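Local atomic coordinates of signal recognition particle 19 kDa protein (Pyrococcus furiosus, PDB entry 3DLU), a protein that probably binds 7S RNA directly and helps the SRP54 subunit join the signal recognition particle, which targets nascent membrane proteins to the cytoplasmic membrane. Residues S9-R14 against K86-K91; P32-I37 against I49-D54; G2-W7 against S82-L87; A40-E43 against K47-R50. One frame throughout, in Å; residues are numbered along the deposited sequence.

Interaction 1: S9-R14 against K86-K91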
loop_
_atom_site.group_PDB
_atom_site.type_symbol
_atom_site.label_atom_id
_atom_site.label_comp_id
_atom_site.label_asym_id
_atom_site.label_seq_id
_atom_site.Cartn_x
_atom_site.Cartn_y
_atom_site.Cartn_z
ATOM N N SER A 9 1.422 15.175 -3.212
ATOM C CA SER A 9 1.674 16.443 -2.501
ATOM C C SER A 9 2.643 17.374 -3.223
ATOM O O SER A 9 2.610 18.592 -3.022
ATOM C CB SER A 9 2.162 16.179 -1.067
ATOM O OG SER A 9 1.138 15.526 -0.335
ATOM N N GLU A 10 3.498 16.806 -4.070
ATOM C CA GLU A 10 4.456 17.603 -4.841
ATOM C C GLU A 10 3.773 18.651 -5.721
ATOM O O GLU A 10 4.354 19.685 -6.011
ATOM C CB GLU A 10 5.348 16.693 -5.703
ATOM C CG GLU A 10 6.315 15.831 -4.865
ATOM C CD GLU A 10 6.949 14.700 -5.671
ATOM O OE1 GLU A 10 6.430 14.366 -6.754
ATOM O OE2 GLU A 10 7.961 14.133 -5.213
ATOM N N LEU A 11 2.531 18.391 -6.127
ATOM C CA LEU A 11 1.832 19.322 -7.000
ATOM C C LEU A 11 0.499 19.801 -6.404
ATOM O O LEU A 11 -0.445 20.090 -7.139
ATOM C CB LEU A 11 1.618 18.699 -8.385
ATOM C CG LEU A 11 0.826 17.396 -8.473
ATOM C CD1 LEU A 11 -0.104 17.402 -9.708
ATOM C CD2 LEU A 11 1.764 16.192 -8.519
ATOM N N ASP A 12 0.438 19.884 -5.074
ATOM C CA ASP A 12 -0.797 20.204 -4.368
ATOM C C ASP A 12 -0.737 21.661 -3.883
ATOM O O ASP A 12 0.038 22.006 -2.974
ATOM C CB ASP A 12 -0.972 19.240 -3.186
ATOM C CG ASP A 12 -2.317 19.387 -2.469
ATOM O OD1 ASP A 12 -3.039 20.387 -2.680
ATOM O OD2 ASP A 12 -2.642 18.483 -1.662
ATOM N N SER A 13 -1.554 22.505 -4.501
ATOM C CA SER A 13 -1.542 23.948 -4.225
ATOM C C SER A 13 -2.013 24.276 -2.819
ATOM O O SER A 13 -1.836 25.401 -2.343
ATOM C CB SER A 13 -2.415 24.689 -5.249
ATOM O OG SER A 13 -3.750 24.245 -5.175
ATOM N N ARG A 14 -2.644 23.317 -2.163
ATOM C CA ARG A 14 -3.070 23.525 -0.778
ATOM C C ARG A 14 -1.901 23.494 0.211
ATOM O O ARG A 14 -2.016 23.972 1.334
ATOM C CB ARG A 14 -4.136 22.500 -0.382
ATOM C CG ARG A 14 -5.450 22.676 -1.135
ATOM C CD ARG A 14 -6.598 21.934 -0.475
ATOM N NE ARG A 14 -6.908 22.445 0.859
ATOM C CZ ARG A 14 -7.494 23.615 1.102
ATOM N NH1 ARG A 14 -7.826 24.421 0.103
ATOM N NH2 ARG A 14 -7.743 23.989 2.352
ATOM N N LYS A 86 4.858 19.819 -13.609
ATOM C CA LYS A 86 4.117 20.988 -14.115
ATOM C C LYS A 86 3.127 20.588 -15.222
ATOM O O LYS A 86 1.968 21.020 -15.226
ATOM C CB LYS A 86 5.082 22.066 -14.620
ATOM C CG LYS A 86 5.900 22.739 -13.504
ATOM C CD LYS A 86 7.039 23.565 -14.094
ATOM C CE LYS A 86 7.926 24.141 -13.005
ATOM N NZ LYS A 86 9.169 24.719 -13.576
ATOM N N LEU A 87 3.574 19.752 -16.157
ATOM C CA LEU A 87 2.705 19.302 -17.238
ATOM C C LEU A 87 1.508 18.552 -16.675
ATOM O O LEU A 87 0.378 18.722 -17.136
ATOM C CB LEU A 87 3.467 18.388 -18.199
ATOM C CG LEU A 87 4.496 19.082 -19.090
ATOM C CD1 LEU A 87 5.408 18.031 -19.715
ATOM C CD2 LEU A 87 3.760 19.883 -20.161
ATOM N N ILE A 88 1.767 17.702 -15.683
ATOM C CA ILE A 88 0.712 16.914 -15.061
ATOM C C ILE A 88 -0.298 17.812 -14.348
ATOM O O ILE A 88 -1.511 17.650 -14.522
ATOM C CB ILE A 88 1.301 15.889 -14.078
ATOM C CG1 ILE A 88 1.963 14.762 -14.862
ATOM C CG2 ILE A 88 0.213 15.317 -13.156
ATOM C CD1 ILE A 88 2.771 13.803 -13.983
ATOM N N ALA A 89 0.207 18.762 -13.562
ATOM C CA ALA A 89 -0.660 19.693 -12.840
ATOM C C ALA A 89 -1.568 20.461 -13.807
ATOM O O ALA A 89 -2.795 20.550 -13.604
ATOM C CB ALA A 89 0.177 20.662 -11.991
ATOM N N GLN A 90 -0.979 20.994 -14.872
ATOM C CA GLN A 90 -1.750 21.795 -15.817
ATOM C C GLN A 90 -2.765 20.940 -16.581
ATOM O O GLN A 90 -3.859 21.402 -16.900
ATOM C CB GLN A 90 -0.832 22.593 -16.747
ATOM C CG GLN A 90 -1.565 23.575 -17.682
ATOM C CD GLN A 90 -2.432 24.613 -16.957
ATOM O OE1 GLN A 90 -2.304 24.831 -15.754
ATOM N NE2 GLN A 90 -3.309 25.266 -17.707
ATOM N N LYS A 91 -2.420 19.680 -16.834
ATOM C CA LYS A 91 -3.353 18.764 -17.470
ATOM C C LYS A 91 -4.540 18.457 -16.545
ATOM O O LYS A 91 -5.688 18.373 -17.000
ATOM C CB LYS A 91 -2.632 17.478 -17.881
ATOM C CG LYS A 91 -3.540 16.427 -18.485
ATOM C CD LYS A 91 -4.121 16.890 -19.813
ATOM C CE LYS A 91 -3.038 17.434 -20.726
ATOM N NZ LYS A 91 -3.599 17.688 -22.088
#
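The backbones draw closest where L11 faces A89 on helix 81-100, their CA atoms 6.4 Å apart. L11 supplies the whole contact on its side, and a single methyl does the touching. Its CD1 rests against the helix backbone 3.9 Å from A89 CA, with A89 CB at about the same distance, while CG2 of I88 closes in beside it, 4.0 Å from L11 CD1. A89 suits the place because its one-carbon side chain lets a leucine methyl settle on the main chain of the helix. I88 turns CG2 to L11 by holding that branch anti to its own backbone N. In L11, CG sits between the backbone N and the carbonyl carbon (chi1 59°), a rotamer leucine seldom adopts, and its second methyl, CD2, is directed to V6 and L85 instead.

The chain on either side of L11 is held by polar groups. E10 forms a salt bridge with K81 and accepts from the backbone N of W7. D12 OD1 takes the backbone N of R14 at 3.0 Å, from 42° out of the carboxylate plane, and also the backbone N of S31, so two N-H groups grip one oxygen. The bond from R14 N makes an Asx turn; next to it L11 packs between helix 81-100 and V6 of the sheet, in the two-layer βαββα fold of SRP19.

Interaction 2: P32-I37 against I49-D54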
loop_
_atom_site.group_PDB
_atom_site.type_symbol
_atom_site.label_atom_id
_atom_site.label_comp_id
_atom_site.label_asym_id
_atom_site.label_seq_id
_atom_site.Cartn_x
_atom_site.Cartn_y
_atom_site.Cartn_z
ATOM N N PRO A 32 -4.666 17.052 -5.704
ATOM C CA PRO A 32 -4.647 16.193 -6.894
ATOM C C PRO A 32 -4.791 14.757 -6.435
ATOM O O PRO A 32 -4.088 14.370 -5.509
ATOM C CB PRO A 32 -3.245 16.396 -7.480
ATOM C CG PRO A 32 -2.454 17.108 -6.480
ATOM C CD PRO A 32 -3.361 17.677 -5.420
ATOM N N ARG A 33 -5.691 14.004 -7.055
ATOM C CA ARG A 33 -5.908 12.609 -6.691
ATOM C C ARG A 33 -4.966 11.703 -7.474
ATOM O O ARG A 33 -4.544 12.035 -8.585
ATOM C CB ARG A 33 -7.362 12.214 -6.948
ATOM C CG ARG A 33 -8.347 12.948 -6.049
ATOM C CD ARG A 33 -9.781 12.629 -6.439
ATOM N NE ARG A 33 -10.082 13.088 -7.790
ATOM C CZ ARG A 33 -11.277 12.996 -8.366
ATOM N NH1 ARG A 33 -12.294 12.458 -7.707
ATOM N NH2 ARG A 33 -11.453 13.443 -9.604
ATOM N N VAL A 34 -4.629 10.558 -6.892
ATOM C CA VAL A 34 -3.769 9.608 -7.591
ATOM C C VAL A 34 -4.321 9.283 -8.980
ATOM O O VAL A 34 -3.568 9.245 -9.959
ATOM C CB VAL A 34 -3.583 8.308 -6.776
ATOM C CG1 VAL A 34 -2.973 7.220 -7.653
ATOM C CG2 VAL A 34 -2.712 8.570 -5.550
ATOM N N GLU A 35 -5.627 9.049 -9.068
ATOM C CA GLU A 35 -6.265 8.692 -10.335
ATOM C C GLU A 35 -6.197 9.842 -11.339
ATOM O O GLU A 35 -6.110 9.621 -12.541
ATOM C CB GLU A 35 -7.722 8.277 -10.114
ATOM N N GLU A 36 -6.223 11.073 -10.845
ATOM C CA GLU A 36 -6.111 12.224 -11.734
ATOM C C GLU A 36 -4.703 12.316 -12.320
ATOM O O GLU A 36 -4.527 12.655 -13.493
ATOM C CB GLU A 36 -6.454 13.523 -10.991
ATOM C CG GLU A 36 -7.938 13.705 -10.699
ATOM C CD GLU A 36 -8.219 15.011 -9.976
ATOM O OE1 GLU A 36 -7.617 15.223 -8.904
ATOM O OE2 GLU A 36 -9.021 15.830 -10.479
ATOM N N ILE A 37 -3.709 12.047 -11.485
ATOM C CA ILE A 37 -2.319 12.030 -11.920
ATOM C C ILE A 37 -2.107 10.932 -12.963
ATOM O O ILE A 37 -1.426 11.142 -13.963
ATOM C CB ILE A 37 -1.400 11.841 -10.716
ATOM C CG1 ILE A 37 -1.497 13.098 -9.834
ATOM C CG2 ILE A 37 0.048 11.583 -11.142
ATOM C CD1 ILE A 37 -0.919 12.928 -8.430
ATOM N N ILE A 49 4.166 2.971 -14.489
ATOM C CA ILE A 49 4.895 1.787 -14.030
ATOM C C ILE A 49 4.279 1.171 -12.762
ATOM O O ILE A 49 4.096 -0.051 -12.675
ATOM C CB ILE A 49 6.379 2.146 -13.774
ATOM C CG1 ILE A 49 7.030 2.720 -15.044
ATOM C CG2 ILE A 49 7.165 0.955 -13.227
ATOM C CD1 ILE A 49 6.888 1.818 -16.276
ATOM N N ARG A 50 3.973 2.012 -11.775
ATOM C CA ARG A 50 3.318 1.564 -10.536
ATOM C C ARG A 50 2.336 2.618 -10.043
ATOM O O ARG A 50 2.625 3.803 -10.109
ATOM C CB ARG A 50 4.339 1.314 -9.417
ATOM C CG ARG A 50 3.662 1.045 -8.046
ATOM C CD ARG A 50 4.659 0.726 -6.927
ATOM N NE ARG A 50 4.013 0.123 -5.754
ATOM C CZ ARG A 50 4.096 0.597 -4.511
ATOM N NH1 ARG A 50 4.790 1.698 -4.255
ATOM N NH2 ARG A 50 3.489 -0.039 -3.511
ATOM N N VAL A 51 1.191 2.185 -9.536
ATOM C CA VAL A 51 0.258 3.096 -8.873
ATOM C C VAL A 51 -0.129 2.501 -7.536
ATOM O O VAL A 51 -0.630 1.390 -7.487
ATOM C CB VAL A 51 -1.033 3.275 -9.693
ATOM C CG1 VAL A 51 -1.955 4.315 -9.036
ATOM C CG2 VAL A 51 -0.710 3.667 -11.113
ATOM N N GLU A 52 0.100 3.217 -6.443
ATOM C CA GLU A 52 -0.352 2.716 -5.150
ATOM C C GLU A 52 -1.217 3.772 -4.515
ATOM O O GLU A 52 -0.890 4.957 -4.570
ATOM C CB GLU A 52 0.820 2.402 -4.214
ATOM C CG GLU A 52 0.429 1.547 -2.994
ATOM C CD GLU A 52 -0.207 2.341 -1.859
ATOM O OE1 GLU A 52 0.096 3.540 -1.726
ATOM O OE2 GLU A 52 -1.002 1.756 -1.088
ATOM N N GLU A 53 -2.316 3.340 -3.914
ATOM C CA GLU A 53 -3.184 4.265 -3.196
ATOM C C GLU A 53 -3.806 3.594 -1.973
ATOM O O GLU A 53 -4.243 2.447 -2.030
ATOM C CB GLU A 53 -4.266 4.799 -4.133
ATOM C CG GLU A 53 -4.997 6.002 -3.576
ATOM C CD GLU A 53 -6.088 6.499 -4.503
ATOM O OE1 GLU A 53 -6.440 5.766 -5.454
ATOM O OE2 GLU A 53 -6.588 7.621 -4.274
ATOM N N ASP A 54 -3.837 4.314 -0.860
ATOM C CA ASP A 54 -4.421 3.794 0.366
ATOM C C ASP A 54 -5.434 4.841 0.798
ATOM O O ASP A 54 -5.105 6.014 0.880
ATOM C CB ASP A 54 -3.346 3.625 1.442
ATOM C CG ASP A 54 -3.826 2.825 2.636
ATOM O OD1 ASP A 54 -4.962 2.314 2.599
ATOM O OD2 ASP A 54 -3.062 2.686 3.616
HETATM O O HOH W 1 -7.537 8.475 -6.802
#
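The carboxylate of E53 lies broadside to V34, whose CB stands over it 3.8 Å from E53 CD and almost as near to both oxygens. The guanidinium groups have their own neighbours within their segments: R33 meets E36 CD at its edge and in plane, while R50 has E52 CB over one face, displaced toward the rim. The setting is the split β-α-β unit of the fold, in which helix 34-43 packs on strand 47-56. V34 suits the first turn because its branched side chain can touch two residues of the strand. With V34 CG1 anti to the backbone N (chi1 166°), that methyl presses on V51 CG1 at 3.4 Å, tighter than usual van der Waals contact, and CG2 lies along the aliphatic part of E53.

R33 is the N-cap, and E36 OE1 receives its backbone N at 2.9 Å through the anti lone pair. The same oxygen takes a weak bond from R33 NE and a salt bridge from R96, charges that would probably help to keep E36 ionised. At the strand, R50, E52 and D54 join salt bridges to neighbouring subunits, and the sheet runs on into the third. With an alanine at E53, V34 would probably lose the cover over CB and CG2, and the bound water would be left without its carboxylate. That water accepts from E35 N at 3.0 Å and donates to E53 OE2 at 2.8 Å.

Interaction 3: G2-W7 against S82-L87; sequences GRFVVW and SKSLKL
F4 comes down on S84 with the far corner of its ring: CZ lies 3.6 Å from S84 CB and equally near S84 OG, the serine approaching the ring obliquely. F4 reaches it by placing CG between its own backbone N and the carbonyl carbon (chi1 54°). A residue as small as serine lets the large ring come close to the helix, and its hydroxyl is not left to the ring alone, since S84 OG is hydrogen-bonded to G80 O and to S77 OG. Two residues along the strand, V6 points the same way and meets L85. Strand 3-6 is an edge strand of the chain's antiparallel sheet, and in this α/β two-layer fold its alternation sends F4 and V6 to helix 81-100, while V5 between them packs on E10 of the second subunit. V6 and L85 run past one another in opposite directions. L85 CD2 touches V6 CG1 at 3.6 Å and CG2 at 4.0 Å, so one leucine methyl spans both branches of the valine. L85 does not aim its CB straight at the strand; its longer side chain brings the methyl across, and it also packs on I22 and V23.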
loop_
_atom_site.group_PDB
_atom_site.type_symbol
_atom_site.label_atom_id
_atom_site.label_comp_id
_atom_site.label_asym_id
_atom_site.label_seq_id
_atom_site.Cartn_x
_atom_site.Cartn_y
_atom_site.Cartn_z
ATOM N N GLY A 2 13.220 9.188 -18.456
ATOM C CA GLY A 2 13.635 8.552 -17.221
ATOM C C GLY A 2 12.458 8.125 -16.368
ATOM O O GLY A 2 11.328 8.554 -16.584
ATOM N N ARG A 3 12.733 7.277 -15.387
ATOM C CA ARG A 3 11.723 6.781 -14.473
ATOM C C ARG A 3 11.857 7.503 -13.128
ATOM O O ARG A 3 12.960 7.706 -12.638
ATOM C CB ARG A 3 11.914 5.276 -14.297
ATOM C CG ARG A 3 10.856 4.579 -13.491
ATOM C CD ARG A 3 11.163 3.083 -13.449
ATOM N NE ARG A 3 10.983 2.446 -14.753
ATOM C CZ ARG A 3 10.828 1.134 -14.919
ATOM N NH1 ARG A 3 10.833 0.330 -13.862
ATOM N NH2 ARG A 3 10.653 0.622 -16.135
ATOM N N PHE A 4 10.735 7.918 -12.548
ATOM C CA PHE A 4 10.765 8.596 -11.253
ATOM C C PHE A 4 9.426 8.472 -10.550
ATOM O O PHE A 4 8.428 8.075 -11.154
ATOM C CB PHE A 4 11.154 10.078 -11.406
ATOM C CG PHE A 4 10.297 10.825 -12.391
ATOM C CD1 PHE A 4 10.707 10.983 -13.708
ATOM C CD2 PHE A 4 9.069 11.341 -12.010
ATOM C CE1 PHE A 4 9.909 11.655 -14.625
ATOM C CE2 PHE A 4 8.259 12.017 -12.925
ATOM C CZ PHE A 4 8.680 12.174 -14.230
ATOM N N VAL A 5 9.408 8.824 -9.271
ATOM C CA VAL A 5 8.194 8.786 -8.486
ATOM C C VAL A 5 7.483 10.141 -8.535
ATOM O O VAL A 5 8.123 11.190 -8.579
ATOM C CB VAL A 5 8.497 8.398 -7.015
ATOM C CG1 VAL A 5 9.394 9.445 -6.346
ATOM C CG2 VAL A 5 7.210 8.208 -6.233
ATOM N N VAL A 6 6.159 10.097 -8.567
ATOM C CA VAL A 6 5.333 11.279 -8.337
ATOM C C VAL A 6 4.545 11.074 -7.051
ATOM O O VAL A 6 3.811 10.094 -6.886
ATOM C CB VAL A 6 4.389 11.566 -9.511
ATOM C CG1 VAL A 6 3.488 12.780 -9.199
ATOM C CG2 VAL A 6 5.193 11.815 -10.793
ATOM N N TRP A 7 4.729 11.993 -6.116
ATOM C CA TRP A 7 4.007 11.968 -4.862
ATOM C C TRP A 7 2.995 13.132 -4.960
ATOM O O TRP A 7 3.394 14.270 -5.222
ATOM C CB TRP A 7 5.023 12.120 -3.712
ATOM C CG TRP A 7 4.423 12.274 -2.352
ATOM C CD1 TRP A 7 3.460 11.490 -1.786
ATOM C CD2 TRP A 7 4.779 13.252 -1.365
ATOM N NE1 TRP A 7 3.171 11.940 -0.509
ATOM C CE2 TRP A 7 3.972 13.017 -0.231
ATOM C CE3 TRP A 7 5.695 14.308 -1.334
ATOM C CZ2 TRP A 7 4.056 13.804 0.928
ATOM C CZ3 TRP A 7 5.776 15.092 -0.181
ATOM C CH2 TRP A 7 4.956 14.831 0.929
ATOM N N SER A 82 10.745 17.753 -12.758
ATOM C CA SER A 82 10.174 19.065 -12.474
ATOM C C SER A 82 9.212 19.503 -13.589
ATOM O O SER A 82 8.089 19.936 -13.326
ATOM C CB SER A 82 11.277 20.103 -12.259
ATOM O OG SER A 82 10.714 21.368 -11.969
ATOM N N LYS A 83 9.643 19.374 -14.838
ATOM C CA LYS A 83 8.779 19.735 -15.955
ATOM C C LYS A 83 7.575 18.799 -16.072
ATOM O O LYS A 83 6.474 19.234 -16.406
ATOM C CB LYS A 83 9.557 19.768 -17.271
ATOM C CG LYS A 83 8.678 20.009 -18.491
ATOM C CD LYS A 83 7.867 21.304 -18.353
ATOM C CE LYS A 83 7.130 21.635 -19.649
ATOM N NZ LYS A 83 6.261 22.855 -19.544
ATOM N N SER A 84 7.786 17.512 -15.817
ATOM C CA SER A 84 6.686 16.551 -15.864
ATOM C C SER A 84 5.604 16.869 -14.819
ATOM O O SER A 84 4.420 16.721 -15.093
ATOM C CB SER A 84 7.216 15.120 -15.663
ATOM O OG SER A 84 8.116 14.754 -16.703
ATOM N N LEU A 85 6.010 17.245 -13.609
ATOM C CA LEU A 85 5.054 17.631 -12.570
ATOM C C LEU A 85 4.214 18.830 -13.002
ATOM O O LEU A 85 3.005 18.861 -12.778
ATOM C CB LEU A 85 5.755 17.952 -11.253
ATOM C CG LEU A 85 6.410 16.794 -10.488
ATOM C CD1 LEU A 85 7.137 17.312 -9.256
ATOM C CD2 LEU A 85 5.381 15.713 -10.113
ATOM N N LYS A 86 4.858 19.819 -13.609
ATOM C CA LYS A 86 4.117 20.988 -14.115
ATOM C C LYS A 86 3.127 20.588 -15.222
ATOM O O LYS A 86 1.968 21.020 -15.226
ATOM C CB LYS A 86 5.082 22.066 -14.620
ATOM C CG LYS A 86 5.900 22.739 -13.504
ATOM C CD LYS A 86 7.039 23.565 -14.094
ATOM C CE LYS A 86 7.926 24.141 -13.005
ATOM N NZ LYS A 86 9.169 24.719 -13.576
ATOM N N LEU A 87 3.574 19.752 -16.157
ATOM C CA LEU A 87 2.705 19.302 -17.238
ATOM C C LEU A 87 1.508 18.552 -16.675
ATOM O O LEU A 87 0.378 18.722 -17.136
ATOM C CB LEU A 87 3.467 18.388 -18.199
ATOM C CG LEU A 87 4.496 19.082 -19.090
ATOM C CD1 LEU A 87 5.408 18.031 -19.715
ATOM C CD2 LEU A 87 3.760 19.883 -20.161
#

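Interaction 4: A40-E43 against K47-R50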
loop_
_atom_site.group_PDB
_atom_site.type_symbol
_atom_site.label_atom_id
_atom_site.label_comp_id
_atom_site.label_asym_id
_atom_site.label_seq_id
_atom_site.Cartn_x
_atom_site.Cartn_y
_atom_site.Cartn_z
ATOM N N ALA A 40 -3.773 12.095 -16.195
ATOM C CA ALA A 40 -2.916 13.119 -16.805
ATOM C C ALA A 40 -1.670 12.531 -17.466
ATOM O O ALA A 40 -1.322 12.906 -18.583
ATOM C CB ALA A 40 -2.515 14.176 -15.763
ATOM N N ALA A 41 -0.995 11.620 -16.767
ATOM C CA ALA A 41 0.227 11.002 -17.290
ATOM C C ALA A 41 -0.053 10.283 -18.606
ATOM O O ALA A 41 0.712 10.398 -19.554
ATOM C CB ALA A 41 0.832 10.033 -16.262
ATOM N N GLU A 42 -1.162 9.555 -18.646
ATOM C CA GLU A 42 -1.544 8.795 -19.830
ATOM C C GLU A 42 -1.850 9.751 -20.979
ATOM O O GLU A 42 -1.391 9.555 -22.104
ATOM C CB GLU A 42 -2.743 7.909 -19.519
ATOM C CG GLU A 42 -2.397 6.715 -18.616
ATOM C CD GLU A 42 -3.627 5.971 -18.121
ATOM O OE1 GLU A 42 -4.746 6.520 -18.234
ATOM O OE2 GLU A 42 -3.470 4.839 -17.613
ATOM N N GLU A 43 -2.603 10.806 -20.689
ATOM C CA GLU A 43 -2.889 11.794 -21.716
ATOM C C GLU A 43 -1.620 12.462 -22.240
ATOM O O GLU A 43 -1.547 12.809 -23.423
ATOM C CB GLU A 43 -3.905 12.838 -21.235
ATOM C CG GLU A 43 -5.345 12.364 -21.306
ATOM C CD GLU A 43 -6.304 13.462 -21.743
ATOM O OE1 GLU A 43 -5.828 14.549 -22.148
ATOM O OE2 GLU A 43 -7.534 13.237 -21.687
ATOM N N LYS A 47 4.559 6.824 -19.447
ATOM C CA LYS A 47 4.232 5.432 -19.183
ATOM C C LYS A 47 4.079 5.240 -17.684
ATOM O O LYS A 47 4.937 5.667 -16.918
ATOM C CB LYS A 47 5.317 4.509 -19.739
ATOM C CG LYS A 47 5.027 3.041 -19.493
ATOM C CD LYS A 47 6.075 2.157 -20.142
ATOM C CE LYS A 47 5.632 0.698 -20.134
ATOM N NZ LYS A 47 6.709 -0.214 -20.607
ATOM N N VAL A 48 2.974 4.621 -17.274
ATOM C CA VAL A 48 2.726 4.337 -15.863
ATOM C C VAL A 48 3.265 2.962 -15.466
ATOM O O VAL A 48 2.871 1.935 -16.029
ATOM C CB VAL A 48 1.231 4.444 -15.526
ATOM C CG1 VAL A 48 0.995 4.201 -14.056
ATOM C CG2 VAL A 48 0.711 5.821 -15.930
ATOM N N ILE A 49 4.166 2.971 -14.489
ATOM C CA ILE A 49 4.895 1.787 -14.030
ATOM C C ILE A 49 4.279 1.171 -12.762
ATOM O O ILE A 49 4.096 -0.051 -12.675
ATOM C CB ILE A 49 6.379 2.146 -13.774
ATOM C CG1 ILE A 49 7.030 2.720 -15.044
ATOM C CG2 ILE A 49 7.165 0.955 -13.227
ATOM C CD1 ILE A 49 6.888 1.818 -16.276
ATOM N N ARG A 50 3.973 2.012 -11.775
ATOM C CA ARG A 50 3.318 1.564 -10.536
ATOM C C ARG A 50 2.336 2.618 -10.043
ATOM O O ARG A 50 2.625 3.803 -10.109
ATOM C CB ARG A 50 4.339 1.314 -9.417
ATOM C CG ARG A 50 3.662 1.045 -8.046
ATOM C CD ARG A 50 4.659 0.726 -6.927
ATOM N NE ARG A 50 4.013 0.123 -5.754
ATOM C CZ ARG A 50 4.096 0.597 -4.511
ATOM N NH1 ARG A 50 4.790 1.698 -4.255
ATOM N NH2 ARG A 50 3.489 -0.039 -3.511
#
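Apolar contact carries the meeting of A41 and V48, whose methyls CB and CG2 stand 4.2 Å apart. V48 is the strand's contribution, its CB aimed at the helix, and holding CG1 anti to the backbone N (chi1 -178°) leaves CG2 as the branch that touches. The alanine suits the last turns of the helix because its short side chain lets the β-branched valine come in beside it; L75 of the neighbouring strand packs on both. A second carbon contact is made by a charged residue: E42 lays its CG against the same V48 CG2, also at 4.2 Å. E42 is itself exposed, which suits a charged residue using only its aliphatic part here. K47, with its CB directed away from the helix, packs its long chain on E76 of that same neighbouring strand. The contact belongs to the split β-α-β unit, where only three residues link helix 34-43 to strand 47-56. Main-chain bonds on the strand side go to strand 68-76: K47 pairs with E76, and both I49 and R50 face V74, a classic beta bulge. Ionic contact lies farther off, where E43 makes a long, weak ion pair with K91.

All four contacts join helices to the rest of one βαββα domain. Interactions 1 and 3 share K86 and L87 on helix 81-100, their centres about 10 Å apart; interactions 2 and 4 share I49 and R50 and join helix 34-43 to strand 47-56, centres about 9 Å apart. Along the chain, the latter pair is nested inside the long loops closed by the former. The two groups meet in the core, where L11 and I88 touch I37, and V6 touches both L11 and I37; A40 also packs on K91. The helices are thereby fixed to each other as well as to the sheet, whose edge strands also face neighbouring copies of the protein in the four-chain assembly.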